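Local coordinates for glycoside hydrolase family protein (Novosphingobium sp. PP1Y, PDB 6Q2F), which probably hydrolyses terminal alpha-L-rhamnose from rhamnosides, as an alpha-L-rhamnosidase of the glycoside hydrolases, at residues A[168-173]-A[438-443]. Residues are numbered along the deposited sequence; the frame is centred on the assembly and turned at random.
Sequences GRLASP and WRVLRL
Arg442 runs its extended side chain along segment 168-173 and overlaps the ring of Pro173. The two side chains meet at about a right angle. Pro173 CD lies over one face of the guanidinium, toward its rim, and is 3.4 Å from Arg442 NE. Ser172 CA covers the same face, 3.5 Å from Arg442 NH1. Pro173 CG sits 3.6 Å from Arg442 O, so the proline also rests on the strand backbone. CG of Arg442 is anti to the backbone N (chi1 -180°), and the straight chain beyond it carries the charged end out to the loop. There NH1 reaches Leu170 O at 2.8 Å. The hydrogen bond is weak, since the N-H points well off the oxygen (115°). The stronger partner of the guanidinium is Glu208, which takes NH2 in a salt bridge.

Leu170 fills the other end of the contact. Its CB packs 4.0 Å from Arg442 CD. Both its methyls touch Val440 CG1, with CD2 at 4.0 Å. The loop thus lies over one face of the antiparallel sheet, where alternate residues Val440 and Arg442 of strand 436-447 point toward it. In this four-stranded sheet, strand 436-447 runs between strands 151-160 and 206-217, antiparallel to both. Leu170 also touches Thr158 of the first and Val211 of the second.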
ATOM      1  N   GLY A 168     -33.702 -39.915  -1.099  1.00 90.53           N
ATOM      2  CA  GLY A 168     -33.996 -38.564  -1.512  1.00 84.73           C
ATOM      3  C   GLY A 168     -32.763 -37.808  -1.965  1.00 81.08           C
ATOM      4  O   GLY A 168     -31.732 -38.368  -2.352  1.00 78.48           O
ATOM      5  N   ARG A 169     -32.878 -36.494  -1.897  1.00 81.55           N
ATOM      6  CA  ARG A 169     -31.881 -35.613  -2.472  1.00 80.94           C
ATOM      7  C   ARG A 169     -31.100 -34.881  -1.394  1.00 72.00           C
ATOM      8  O   ARG A 169     -31.672 -34.403  -0.409  1.00 66.60           O
ATOM      9  CB  ARG A 169     -32.545 -34.606  -3.408  1.00 84.28           C
ATOM     10  CG  ARG A 169     -33.094 -35.234  -4.671  1.00 88.92           C
ATOM     11  CD  ARG A 169     -33.428 -34.141  -5.651  1.00 95.47           C
ATOM     12  NE  ARG A 169     -34.470 -33.229  -5.196  1.00101.37           N
ATOM     13  CZ  ARG A 169     -35.770 -33.451  -5.356  1.00103.47           C
ATOM     14  NH1 ARG A 169     -36.190 -34.545  -5.984  1.00106.25           N
ATOM     15  NH2 ARG A 169     -36.653 -32.575  -4.901  1.00103.60           N
ATOM     16  N   LEU A 170     -29.788 -34.803  -1.591  1.00 69.72           N
ATOM     17  CA  LEU A 170     -28.968 -33.888  -0.812  1.00 56.83           C
ATOM     18  C   LEU A 170     -29.358 -32.460  -1.152  1.00 54.80           C
ATOM     19  O   LEU A 170     -29.254 -32.049  -2.311  1.00 58.98           O
ATOM     20  CB  LEU A 170     -27.489 -34.107  -1.102  1.00 59.19           C
ATOM     21  CG  LEU A 170     -26.729 -35.112  -0.245  1.00 65.30           C
ATOM     22  CD1 LEU A 170     -25.262 -35.097  -0.625  1.00 54.31           C
ATOM     23  CD2 LEU A 170     -26.916 -34.806   1.228  1.00 67.00           C
ATOM     24  N   ALA A 171     -29.813 -31.714  -0.145  1.00 52.86           N
ATOM     25  CA  ALA A 171     -30.122 -30.296  -0.314  1.00 48.41           C
ATOM     26  C   ALA A 171     -28.971 -29.574  -1.008  1.00 46.62           C
ATOM     27  O   ALA A 171     -27.808 -29.732  -0.638  1.00 45.62           O
ATOM     28  CB  ALA A 171     -30.394 -29.649   1.047  1.00 44.50           C
ATOM     29  N   SER A 172     -29.311 -28.817  -2.040  1.00 49.92           N
ATOM     30  CA  SER A 172     -28.330 -28.024  -2.756  1.00 49.37           C
ATOM     31  C   SER A 172     -27.724 -26.969  -1.829  1.00 49.03           C
ATOM     32  O   SER A 172     -28.434 -26.365  -1.023  1.00 48.95           O
ATOM     33  CB  SER A 172     -28.989 -27.354  -3.964  1.00 58.43           C
ATOM     34  OG  SER A 172     -29.429 -28.304  -4.919  1.00 80.49           O
ATOM     35  N   PRO A 173     -26.415 -26.755  -1.892  1.00 44.25           N
ATOM     36  CA  PRO A 173     -25.814 -25.605  -1.205  1.00 46.04           C
ATOM     37  C   PRO A 173     -26.367 -24.302  -1.751  1.00 47.81           C
ATOM     38  O   PRO A 173     -26.819 -24.248  -2.905  1.00 38.76           O
ATOM     39  CB  PRO A 173     -24.317 -25.746  -1.524  1.00 41.18           C
ATOM     40  CG  PRO A 173     -24.131 -27.180  -1.826  1.00 40.43           C
ATOM     41  CD  PRO A 173     -25.399 -27.620  -2.507  1.00 38.16           C
ATOM     42  N   TRP A 438     -24.192 -40.353  11.163  1.00 58.01           N
ATOM     43  CA  TRP A 438     -23.452 -39.837  10.021  1.00 52.87           C
ATOM     44  C   TRP A 438     -23.805 -38.381   9.754  1.00 56.56           C
ATOM     45  O   TRP A 438     -24.959 -37.965   9.899  1.00 58.07           O
ATOM     46  CB  TRP A 438     -23.731 -40.666   8.765  1.00 59.63           C
ATOM     47  CG  TRP A 438     -22.960 -41.945   8.696  1.00 60.24           C
ATOM     48  CD1 TRP A 438     -23.431 -43.208   8.942  1.00 56.80           C
ATOM     49  CD2 TRP A 438     -21.574 -42.091   8.363  1.00 53.08           C
ATOM     50  NE1 TRP A 438     -22.418 -44.128   8.779  1.00 53.81           N
ATOM     51  CE2 TRP A 438     -21.269 -43.467   8.428  1.00 56.83           C
ATOM     52  CE3 TRP A 438     -20.562 -41.193   8.016  1.00 54.31           C
ATOM     53  CZ2 TRP A 438     -19.997 -43.959   8.156  1.00 57.27           C
ATOM     54  CZ3 TRP A 438     -19.296 -41.687   7.750  1.00 58.23           C
ATOM     55  CH2 TRP A 438     -19.026 -43.055   7.818  1.00 59.97           C
ATOM     56  N   ARG A 439     -22.829 -37.654   9.268  1.00 48.33           N
ATOM     57  CA  ARG A 439     -23.033 -36.308   8.849  1.00 52.41           C
ATOM     58  C   ARG A 439     -22.545 -36.256   7.434  1.00 51.92           C
ATOM     59  O   ARG A 439     -21.466 -36.657   7.147  1.00 51.77           O
ATOM     60  CB  ARG A 439     -22.239 -35.375   9.698  1.00 58.72           C
ATOM     61  CG  ARG A 439     -22.694 -33.955   9.635  1.00 63.36           C
ATOM     62  CD  ARG A 439     -22.412 -33.380  10.977  1.00 67.04           C
ATOM     63  NE  ARG A 439     -22.228 -31.966  10.936  1.00 73.56           N
ATOM     64  CZ  ARG A 439     -21.664 -31.282  11.915  1.00 85.24           C
ATOM     65  NH1 ARG A 439     -21.232 -31.895  13.003  1.00 81.12           N
ATOM     66  NH2 ARG A 439     -21.547 -29.971  11.806  1.00 91.82           N
ATOM     67  N   VAL A 440     -23.380 -35.744   6.560  1.00 55.10           N
ATOM     68  CA  VAL A 440     -23.038 -35.636   5.178  1.00 49.55           C
ATOM     69  C   VAL A 440     -22.973 -34.173   4.821  1.00 47.00           C
ATOM     70  O   VAL A 440     -23.906 -33.442   4.990  1.00 43.88           O
ATOM     71  CB  VAL A 440     -24.048 -36.342   4.299  1.00 46.52           C
ATOM     72  CG1 VAL A 440     -23.608 -36.325   2.862  1.00 41.18           C
ATOM     73  CG2 VAL A 440     -24.238 -37.750   4.782  1.00 42.83           C
ATOM     74  N   LEU A 441     -21.829 -33.793   4.302  1.00 42.06           N
ATOM     75  CA  LEU A 441     -21.555 -32.444   3.931  1.00 46.41           C
ATOM     76  C   LEU A 441     -21.479 -32.294   2.439  1.00 43.94           C
ATOM     77  O   LEU A 441     -20.693 -32.934   1.795  1.00 40.56           O
ATOM     78  CB  LEU A 441     -20.228 -32.081   4.553  1.00 42.39           C
ATOM     79  CG  LEU A 441     -19.745 -30.669   4.630  1.00 47.49           C
ATOM     80  CD1 LEU A 441     -20.899 -29.768   4.917  1.00 54.31           C
ATOM     81  CD2 LEU A 441     -18.753 -30.569   5.745  1.00 48.62           C
ATOM     82  N   ARG A 442     -22.316 -31.430   1.906  1.00 42.43           N
ATOM     83  CA  ARG A 442     -22.292 -31.180   0.506  1.00 44.74           C
ATOM     84  C   ARG A 442     -21.661 -29.814   0.339  1.00 44.42           C
ATOM     85  O   ARG A 442     -22.216 -28.813   0.708  1.00 44.86           O
ATOM     86  CB  ARG A 442     -23.666 -31.231  -0.123  1.00 41.82           C
ATOM     87  CG  ARG A 442     -23.621 -30.975  -1.606  1.00 45.11           C
ATOM     88  CD  ARG A 442     -24.951 -31.207  -2.269  1.00 54.37           C
ATOM     89  NE  ARG A 442     -24.944 -30.827  -3.659  1.00 50.28           N
ATOM     90  CZ  ARG A 442     -26.017 -30.800  -4.419  1.00 56.68           C
ATOM     91  NH1 ARG A 442     -27.182 -31.129  -3.922  1.00 49.72           N
ATOM     92  NH2 ARG A 442     -25.924 -30.435  -5.674  1.00 53.58           N
ATOM     93  N   LEU A 443     -20.480 -29.815  -0.240  1.00 40.16           N
ATOM     94  CA  LEU A 443     -19.738 -28.595  -0.483  1.00 39.69           C
ATOM     95  C   LEU A 443     -19.995 -28.122  -1.904  1.00 39.11           C
ATOM     96  O   LEU A 443     -20.025 -28.926  -2.840  1.00 37.14           O
ATOM     97  CB  LEU A 443     -18.243 -28.825  -0.266  1.00 41.04           C
ATOM     98  CG  LEU A 443     -17.883 -29.374   1.107  1.00 45.38           C
ATOM     99  CD1 LEU A 443     -16.381 -29.619   1.173  1.00 50.06           C
ATOM    100  CD2 LEU A 443     -18.321 -28.395   2.179  1.00 50.15           C
TER